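Local structure of histone acetyltransferase (Trypanosoma brucei brucei, 6IF4) at residues 8-13 with 21-26; 37-42 with 50-55. The protein probably transfers acetyl groups from acetyl-CoA to lysines of histones as a MYST-family enzyme, the piece described here being its presumed Tudor (Tudor-knot) domain. One frame throughout, in Å; residues are numbered along the deposited sequence.

Contacts 1 and 2 are two antiparallel strand pairings in one five-stranded sheet, whose order is 50-53, 35-41, 18-28, 9-13, 57-59. They follow one another along the chain: the hairpin of 9-13 with 18-28 closes before that of 35-41 with 50-53 opens, and their centres lie about 5 Å apart. The two inner strands, 18-28 and 35-41, are neighbours and join the contacts; Gln24 N lies 2.6 Å from Tyr38 O, a probable hydrogen bond. Tyr41 OH also reaches Thr13 O. Two successive hairpins in one curved antiparallel sheet are consistent with the SH3-like barrel expected of a Tudor-knot domain, and together the contacts form much of its sheet.

Contact 1: residues 8-13 with 21-26; sequences QKVYAT and AIIQEV
Val10 and Ala21 face each other as an antiparallel hydrogen-bonded pair, the tight centre of the hairpin formed by strands 9-13 and 18-28. Val10 N gives a nearly straight bond to Ala21 O (3.0 Å, 179° at the hydrogen), although it approaches from well above the carbonyl plane; Ala21 N returns a 2.8 Å bond to Val10 O. Small and branched apolar side chains suit this buried side. The Ala21 methyl touches two others, its CB 3.9 Å from Ala12 CB and 4.0 Å from Val10 CG2. The valine's second methyl, CG1, lies anti to its carbonyl carbon (chi1 -61°), where it meets Ile23 CD1 at 4.0 Å, the two side chains crossing nearly at right angles. Leu57 of the next strand touches Ala12 and Ile23, extending the apolar layer.

The other side of the sheet is looser. Lys9 and Ile22, a non-hydrogen-bonded pair, run side by side in the same direction, and their nearest atoms, Lys9 NZ and Ile22 CD1, are still 3.9 Å apart. A long chain with a charged end belongs here, since the lysine is exposed. Just before strand 9-13, Gln8 O accepts a 3.2 Å bond from Ile23 N, while the Gln8 amide turns elsewhere, its OE1 accepting from Glu5 N.

Val10 O and Ala21 O stand only 3.1 Å apart, and Arg60 donates to both, NE to the valine and NH2 to the alanine; its positive charge would be expected to ease the repulsion between these two carbonyl oxygens.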
ATOM      1  N   GLN B   8      -8.740   0.733  -2.805  1.00 18.28           N
ATOM      2  CA  GLN B   8      -8.408  -0.251  -3.826  1.00 15.84           C
ATOM      3  C   GLN B   8      -7.779  -1.491  -3.201  1.00 29.50           C
ATOM      4  O   GLN B   8      -6.907  -1.399  -2.333  1.00 14.40           O
ATOM      5  CB  GLN B   8      -7.451   0.352  -4.852  1.00 16.35           C
ATOM      6  CG  GLN B   8      -7.038  -0.602  -5.960  1.00 16.07           C
ATOM      7  CD  GLN B   8      -6.284   0.094  -7.068  1.00 24.98           C
ATOM      8  OE1 GLN B   8      -6.147   1.316  -7.066  1.00 26.20           O
ATOM      9  NE2 GLN B   8      -5.786  -0.682  -8.024  1.00 24.36           N
ATOM     10  N   LYS B   9      -8.221  -2.661  -3.655  1.00 15.36           N
ATOM     11  CA  LYS B   9      -7.598  -3.914  -3.257  1.00 14.86           C
ATOM     12  C   LYS B   9      -6.289  -4.099  -4.012  1.00 19.86           C
ATOM     13  O   LYS B   9      -6.241  -3.950  -5.239  1.00 20.46           O
ATOM     14  CB  LYS B   9      -8.536  -5.087  -3.529  1.00 21.77           C
ATOM     15  CG  LYS B   9      -9.981  -4.817  -3.151  1.00 28.70           C
ATOM     16  CD  LYS B   9     -10.715  -6.105  -2.852  1.00 28.31           C
ATOM     17  CE  LYS B   9     -12.008  -5.828  -2.101  1.00 36.91           C
ATOM     18  NZ  LYS B   9     -11.755  -5.070  -0.848  1.00 37.44           N
ATOM     19  N   VAL B  10      -5.226  -4.424  -3.280  1.00 17.22           N
ATOM     20  CA  VAL B  10      -3.891  -4.574  -3.841  1.00 13.71           C
ATOM     21  C   VAL B  10      -3.212  -5.768  -3.185  1.00 18.15           C
ATOM     22  O   VAL B  10      -3.711  -6.349  -2.219  1.00 19.63           O
ATOM     23  CB  VAL B  10      -3.027  -3.309  -3.638  1.00 16.00           C
ATOM     24  CG1 VAL B  10      -3.645  -2.097  -4.337  1.00 13.91           C
ATOM     25  CG2 VAL B  10      -2.831  -3.047  -2.153  1.00 17.00           C
ATOM     26  N   TYR B  11      -2.064  -6.137  -3.741  1.00 15.65           N
ATOM     27  CA  TYR B  11      -1.092  -6.982  -3.070  1.00 14.63           C
ATOM     28  C   TYR B  11       0.070  -6.101  -2.642  1.00 16.70           C
ATOM     29  O   TYR B  11       0.541  -5.265  -3.418  1.00 17.89           O
ATOM     30  CB  TYR B  11      -0.584  -8.100  -3.981  1.00 17.45           C
ATOM     31  CG  TYR B  11      -1.580  -9.211  -4.237  1.00 22.72           C
ATOM     32  CD1 TYR B  11      -1.889 -10.136  -3.249  1.00 16.59           C
ATOM     33  CD2 TYR B  11      -2.200  -9.339  -5.472  1.00 28.32           C
ATOM     34  CE1 TYR B  11      -2.796 -11.155  -3.483  1.00 17.88           C
ATOM     35  CE2 TYR B  11      -3.107 -10.354  -5.716  1.00 29.02           C
ATOM     36  CZ  TYR B  11      -3.402 -11.258  -4.719  1.00 22.50           C
ATOM     37  OH  TYR B  11      -4.307 -12.267  -4.961  1.00 30.95           O
ATOM     38  N   ALA B  12       0.526  -6.283  -1.409  1.00 13.05           N
ATOM     39  CA  ALA B  12       1.598  -5.470  -0.857  1.00 12.56           C
ATOM     40  C   ALA B  12       2.668  -6.375  -0.270  1.00 14.30           C
ATOM     41  O   ALA B  12       2.358  -7.371   0.390  1.00 18.73           O
ATOM     42  CB  ALA B  12       1.081  -4.507   0.218  1.00 12.19           C
ATOM     43  N   THR B  13       3.926  -6.035  -0.526  1.00 14.75           N
ATOM     44  CA  THR B  13       5.010  -6.796   0.067  1.00 15.14           C
ATOM     45  C   THR B  13       5.062  -6.555   1.570  1.00 22.93           C
ATOM     46  O   THR B  13       4.761  -5.463   2.066  1.00 17.72           O
ATOM     47  CB  THR B  13       6.355  -6.429  -0.562  1.00 18.57           C
ATOM     48  OG1 THR B  13       6.615  -5.035  -0.364  1.00 15.84           O
ATOM     49  CG2 THR B  13       6.350  -6.744  -2.047  1.00 16.59           C
ATOM     50  N   ALA B  21      -3.997  -6.793   0.571  1.00 13.30           N
ATOM     51  CA  ALA B  21      -4.039  -5.563   1.345  1.00 15.88           C
ATOM     52  C   ALA B  21      -5.052  -4.611   0.724  1.00 15.66           C
ATOM     53  O   ALA B  21      -5.626  -4.878  -0.335  1.00 19.48           O
ATOM     54  CB  ALA B  21      -2.649  -4.922   1.429  1.00 16.99           C
ATOM     55  N   ILE B  22      -5.254  -3.481   1.397  1.00 16.21           N
ATOM     56  CA  ILE B  22      -6.130  -2.415   0.933  1.00 14.04           C
ATOM     57  C   ILE B  22      -5.423  -1.101   1.224  1.00 14.60           C
ATOM     58  O   ILE B  22      -4.670  -0.981   2.193  1.00 16.53           O
ATOM     59  CB  ILE B  22      -7.522  -2.455   1.615  1.00 25.84           C
ATOM     60  CG1 ILE B  22      -8.260  -3.756   1.299  1.00 40.75           C
ATOM     61  CG2 ILE B  22      -8.382  -1.268   1.198  1.00 25.74           C
ATOM     62  CD1 ILE B  22      -9.466  -4.000   2.184  1.00 44.69           C
ATOM     63  N   ILE B  23      -5.642  -0.118   0.364  1.00 20.32           N
ATOM     64  CA  ILE B  23      -5.033   1.192   0.537  1.00 22.80           C
ATOM     65  C   ILE B  23      -5.949   2.054   1.396  1.00 24.10           C
ATOM     66  O   ILE B  23      -7.104   2.306   1.037  1.00 22.50           O
ATOM     67  CB  ILE B  23      -4.736   1.839  -0.817  1.00 22.41           C
ATOM     68  CG1 ILE B  23      -3.532   1.110  -1.408  1.00 22.85           C
ATOM     69  CG2 ILE B  23      -4.447   3.322  -0.662  1.00 13.56           C
ATOM     70  CD1 ILE B  23      -3.188   1.524  -2.742  1.00 24.17           C
ATOM     71  N   GLN B  24      -5.429   2.501   2.537  1.00 22.16           N
ATOM     72  CA  GLN B  24      -6.203   3.307   3.468  1.00 15.20           C
ATOM     73  C   GLN B  24      -6.101   4.788   3.185  1.00 14.40           C
ATOM     74  O   GLN B  24      -7.073   5.521   3.399  1.00 23.78           O
ATOM     75  CB  GLN B  24      -5.712   3.079   4.898  1.00 25.82           C
ATOM     76  CG  GLN B  24      -6.026   1.727   5.497  1.00 38.53           C
ATOM     77  CD  GLN B  24      -6.343   1.831   6.974  1.00 42.79           C
ATOM     78  OE1 GLN B  24      -7.024   0.971   7.542  1.00 46.53           O
ATOM     79  NE2 GLN B  24      -5.875   2.906   7.602  1.00 40.74           N
ATOM     80  N   GLU B  25      -4.956   5.235   2.678  1.00 19.03           N
ATOM     81  CA  GLU B  25      -4.689   6.650   2.491  1.00 21.51           C
ATOM     82  C   GLU B  25      -3.668   6.805   1.379  1.00 20.91           C
ATOM     83  O   GLU B  25      -2.863   5.906   1.124  1.00 14.02           O
ATOM     84  CB  GLU B  25      -4.143   7.310   3.768  1.00 21.60           C
ATOM     85  CG  GLU B  25      -5.101   7.366   4.941  1.00 25.71           C
ATOM     86  CD  GLU B  25      -6.254   8.321   4.712  1.00 34.27           C
ATOM     87  OE1 GLU B  25      -6.132   9.203   3.837  1.00 37.93           O
ATOM     88  OE2 GLU B  25      -7.280   8.188   5.410  1.00 40.05           O
ATOM     89  N   VAL B  26      -3.723   7.950   0.712  1.00 22.88           N
ATOM     90  CA  VAL B  26      -2.737   8.340  -0.284  1.00 21.65           C
ATOM     91  C   VAL B  26      -2.180   9.692   0.133  1.00 28.36           C
ATOM     92  O   VAL B  26      -2.926  10.561   0.598  1.00 32.63           O
ATOM     93  CB  VAL B  26      -3.354   8.401  -1.697  1.00 21.41           C
ATOM     94  CG1 VAL B  26      -2.350   8.942  -2.705  1.00 31.09           C
ATOM     95  CG2 VAL B  26      -3.844   7.024  -2.120  1.00 19.48           C
TER

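Contact 2: residues 37-42 with 50-55; sequences YYVHYV and RWLPGS
Trp51 presents one face of its indole to Tyr38, whose CB sits 3.6 Å from the centroid of the six-membered ring and almost exactly on its normal, a CH-pi contact. The two residues belong to the antiparallel beta hairpin of strands 35-41 and 50-53, part of the SH3-like barrel expected of a Tudor-knot domain. Tyr38 CD1 lies over the same face, towards the rim, and comes within 3.4 Å of Trp51 NE1; the rings themselves meet obliquely, their planes 47° apart. With CG anti to the backbone N (chi1 -165°), the tyrosine brings CD1 and CE1 of its ring to the pyrrole part of the indole, the two side chains crossing at about a right angle. The edge of the Tyr37 ring meets Gly54 N, which lies in the ring plane, and Phe4 packs edge-to-face with this tyrosine.

Tyr37 pairs with Leu52 and Val39 with Arg50, both hydrogen-bonded pairs. Four backbone bonds join them, the shortest from Leu52 N to Tyr37 O (2.8 Å). Between them Tyr38 and Trp51 form a non-hydrogen-bonded pair, and an indole suits it because its broad face can receive CB and CD1 of the tyrosine on this partly solvent-facing side.

On the opposite side of the sheet Leu52 CD1 touches both Val39 CG2 (3.7 Å) and Tyr41 OH, and the leucine also touches Ala12. A tyrosine serves well here, as its ring spans the apolar layer while its hydroxyl is satisfied by Thr13 O. The aliphatic part of Arg50 passes that hydroxyl, and its guanidinium is turned steeply against the Tyr41 ring. A bend at chi3 (82°) brings the arginine's NE to the edge of this ring, 3.9 Å from Tyr41 CE2, while NE is hydrogen-bonded to Met48 O.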
ATOM      1  N   TYR B  37       1.481   5.285  -0.157  1.00 15.18           N
ATOM      2  CA  TYR B  37       0.203   4.673   0.167  1.00 16.30           C
ATOM      3  C   TYR B  37       0.279   4.050   1.550  1.00 19.34           C
ATOM      4  O   TYR B  37       1.216   3.306   1.850  1.00 19.44           O
ATOM      5  CB  TYR B  37      -0.165   3.618  -0.879  1.00 15.72           C
ATOM      6  CG  TYR B  37      -0.051   4.119  -2.305  1.00 14.90           C
ATOM      7  CD1 TYR B  37      -1.109   4.778  -2.917  1.00 14.06           C
ATOM      8  CD2 TYR B  37       1.124   3.950  -3.032  1.00 23.52           C
ATOM      9  CE1 TYR B  37      -1.006   5.245  -4.211  1.00 16.22           C
ATOM     10  CE2 TYR B  37       1.234   4.413  -4.328  1.00 21.21           C
ATOM     11  CZ  TYR B  37       0.165   5.059  -4.914  1.00 18.17           C
ATOM     12  OH  TYR B  37       0.267   5.525  -6.202  1.00 20.18           O
ATOM     13  N   TYR B  38      -0.708   4.357   2.387  1.00 16.27           N
ATOM     14  CA  TYR B  38      -0.831   3.732   3.696  1.00 11.55           C
ATOM     15  C   TYR B  38      -1.679   2.484   3.506  1.00 21.46           C
ATOM     16  O   TYR B  38      -2.891   2.576   3.290  1.00 22.33           O
ATOM     17  CB  TYR B  38      -1.470   4.683   4.704  1.00 16.29           C
ATOM     18  CG  TYR B  38      -1.305   4.237   6.137  1.00 17.42           C
ATOM     19  CD1 TYR B  38      -0.045   4.131   6.708  1.00 19.92           C
ATOM     20  CD2 TYR B  38      -2.408   3.916   6.916  1.00 18.67           C
ATOM     21  CE1 TYR B  38       0.114   3.722   8.019  1.00 21.41           C
ATOM     22  CE2 TYR B  38      -2.260   3.506   8.227  1.00 17.87           C
ATOM     23  CZ  TYR B  38      -0.997   3.410   8.773  1.00 20.15           C
ATOM     24  OH  TYR B  38      -0.843   3.001  10.077  1.00 24.64           O
ATOM     25  N   VAL B  39      -1.042   1.324   3.570  1.00 15.85           N
ATOM     26  CA  VAL B  39      -1.701   0.067   3.247  1.00 23.06           C
ATOM     27  C   VAL B  39      -2.068  -0.644   4.537  1.00 22.45           C
ATOM     28  O   VAL B  39      -1.355  -0.553   5.545  1.00 20.36           O
ATOM     29  CB  VAL B  39      -0.814  -0.818   2.345  1.00 22.03           C
ATOM     30  CG1 VAL B  39      -0.161   0.022   1.253  1.00 15.63           C
ATOM     31  CG2 VAL B  39       0.237  -1.561   3.155  1.00 36.54           C
ATOM     32  N   HIS B  40      -3.209  -1.318   4.518  1.00 17.57           N
ATOM     33  CA  HIS B  40      -3.612  -2.210   5.592  1.00 17.50           C
ATOM     34  C   HIS B  40      -3.625  -3.631   5.054  1.00 22.91           C
ATOM     35  O   HIS B  40      -4.266  -3.906   4.034  1.00 15.66           O
ATOM     36  CB  HIS B  40      -4.991  -1.832   6.141  1.00 16.01           C
ATOM     37  CG  HIS B  40      -5.579  -2.865   7.053  1.00 17.11           C
ATOM     38  ND1 HIS B  40      -5.036  -3.166   8.283  1.00 13.31           N
ATOM     39  CD2 HIS B  40      -6.664  -3.663   6.916  1.00 22.94           C
ATOM     40  CE1 HIS B  40      -5.755  -4.111   8.862  1.00 18.77           C
ATOM     41  NE2 HIS B  40      -6.750  -4.430   8.055  1.00 16.72           N
ATOM     42  N   TYR B  41      -2.906  -4.525   5.724  1.00 20.69           N
ATOM     43  CA  TYR B  41      -2.891  -5.922   5.323  1.00 13.81           C
ATOM     44  C   TYR B  41      -4.181  -6.555   5.813  1.00 18.45           C
ATOM     45  O   TYR B  41      -4.513  -6.491   7.003  1.00 17.88           O
ATOM     46  CB  TYR B  41      -1.669  -6.645   5.874  1.00 12.94           C
ATOM     47  CG  TYR B  41      -0.385  -6.064   5.352  1.00 15.59           C
ATOM     48  CD1 TYR B  41       0.178  -6.519   4.164  1.00 25.34           C
ATOM     49  CD2 TYR B  41       0.256  -5.040   6.034  1.00 18.00           C
ATOM     50  CE1 TYR B  41       1.352  -5.975   3.681  1.00 12.33           C
ATOM     51  CE2 TYR B  41       1.420  -4.492   5.561  1.00 12.05           C
ATOM     52  CZ  TYR B  41       1.966  -4.961   4.387  1.00 16.14           C
ATOM     53  OH  TYR B  41       3.132  -4.407   3.925  1.00 19.80           O
ATOM     54  N   VAL B  42      -4.905  -7.164   4.879  1.00 16.91           N
ATOM     55  CA  VAL B  42      -6.273  -7.598   5.117  1.00 20.86           C
ATOM     56  C   VAL B  42      -6.360  -8.643   6.222  1.00 24.97           C
ATOM     57  O   VAL B  42      -7.327  -8.663   6.993  1.00 24.21           O
ATOM     58  CB  VAL B  42      -6.839  -8.104   3.780  1.00 22.38           C
ATOM     59  CG1 VAL B  42      -7.872  -9.139   4.013  1.00 31.07           C
ATOM     60  CG2 VAL B  42      -7.373  -6.929   2.967  1.00 24.72           C
ATOM     61  N   ARG B  50       1.332   0.206   7.171  1.00 18.43           N
ATOM     62  CA  ARG B  50       2.537   1.001   6.898  1.00 22.79           C
ATOM     63  C   ARG B  50       2.444   1.785   5.600  1.00 20.58           C
ATOM     64  O   ARG B  50       1.634   1.511   4.794  1.00 12.97           O
ATOM     65  CB  ARG B  50       3.771   0.111   6.780  1.00 18.85           C
ATOM     66  CG  ARG B  50       3.628  -1.083   5.877  1.00 40.58           C
ATOM     67  CD  ARG B  50       4.786  -2.023   6.159  1.00 38.31           C
ATOM     68  NE  ARG B  50       4.414  -2.779   7.328  1.00 47.83           N
ATOM     69  CZ  ARG B  50       5.215  -3.355   8.189  1.00 55.88           C
ATOM     70  NH1 ARG B  50       6.518  -3.269   8.069  1.00 45.85           N
ATOM     71  NH2 ARG B  50       4.702  -4.025   9.188  1.00 68.98           N
ATOM     72  N   TRP B  51       3.304   2.774   5.526  1.00 19.67           N
ATOM     73  CA  TRP B  51       3.435   3.568   4.313  1.00 16.03           C
ATOM     74  C   TRP B  51       4.369   2.857   3.341  1.00 19.63           C
ATOM     75  O   TRP B  51       5.464   2.433   3.722  1.00 19.95           O
ATOM     76  CB  TRP B  51       3.967   4.961   4.639  1.00 15.13           C
ATOM     77  CG  TRP B  51       2.983   5.827   5.355  1.00 21.32           C
ATOM     78  CD1 TRP B  51       2.902   6.033   6.700  1.00 17.36           C
ATOM     79  CD2 TRP B  51       1.937   6.606   4.765  1.00 15.98           C
ATOM     80  NE1 TRP B  51       1.872   6.892   6.985  1.00 16.49           N
ATOM     81  CE2 TRP B  51       1.261   7.260   5.814  1.00 15.51           C
ATOM     82  CE3 TRP B  51       1.504   6.815   3.450  1.00 19.93           C
ATOM     83  CZ2 TRP B  51       0.178   8.107   5.592  1.00 17.41           C
ATOM     84  CZ3 TRP B  51       0.429   7.656   3.231  1.00 23.63           C
ATOM     85  CH2 TRP B  51      -0.224   8.290   4.296  1.00 17.30           C
ATOM     86  N   LEU B  52       3.943   2.723   2.090  1.00 19.36           N
ATOM     87  CA  LEU B  52       4.752   2.048   1.084  1.00 19.92           C
ATOM     88  C   LEU B  52       4.720   2.813  -0.214  1.00 17.70           C
ATOM     89  O   LEU B  52       3.717   3.473  -0.540  1.00 18.80           O
ATOM     90  CB  LEU B  52       4.263   0.611   0.838  1.00 16.15           C
ATOM     91  CG  LEU B  52       4.335  -0.350   2.024  1.00 23.77           C
ATOM     92  CD1 LEU B  52       3.626  -1.656   1.697  1.00 13.99           C
ATOM     93  CD2 LEU B  52       5.783  -0.597   2.415  1.00 18.37           C
ATOM     94  N   PRO B  53       5.796   2.772  -1.002  1.00 15.70           N
ATOM     95  CA  PRO B  53       5.771   3.321  -2.351  1.00 13.80           C
ATOM     96  C   PRO B  53       5.053   2.371  -3.304  1.00 16.39           C
ATOM     97  O   PRO B  53       4.763   1.218  -2.979  1.00 16.12           O
ATOM     98  CB  PRO B  53       7.251   3.453  -2.706  1.00 22.26           C
ATOM     99  CG  PRO B  53       7.890   2.334  -1.955  1.00 16.01           C
ATOM    100  CD  PRO B  53       7.119   2.204  -0.664  1.00 14.37           C
ATOM    101  N   GLY B  54       4.766   2.883  -4.503  1.00 21.61           N
ATOM    102  CA  GLY B  54       4.081   2.071  -5.495  1.00 22.71           C
ATOM    103  C   GLY B  54       4.862   0.835  -5.903  1.00 17.77           C
ATOM    104  O   GLY B  54       4.270  -0.168  -6.313  1.00 15.56           O
ATOM    105  N   SER B  55       6.195   0.882  -5.785  1.00 15.38           N
ATOM    106  CA  SER B  55       7.035  -0.248  -6.174  1.00 21.59           C
ATOM    107  C   SER B  55       6.800  -1.479  -5.310  1.00 20.46           C
ATOM    108  O   SER B  55       7.231  -2.574  -5.684  1.00 17.40           O
ATOM    109  CB  SER B  55       8.513   0.148  -6.121  1.00 23.36           C
ATOM    110  OG  SER B  55       8.826   0.801  -4.906  1.00 19.53           O
TER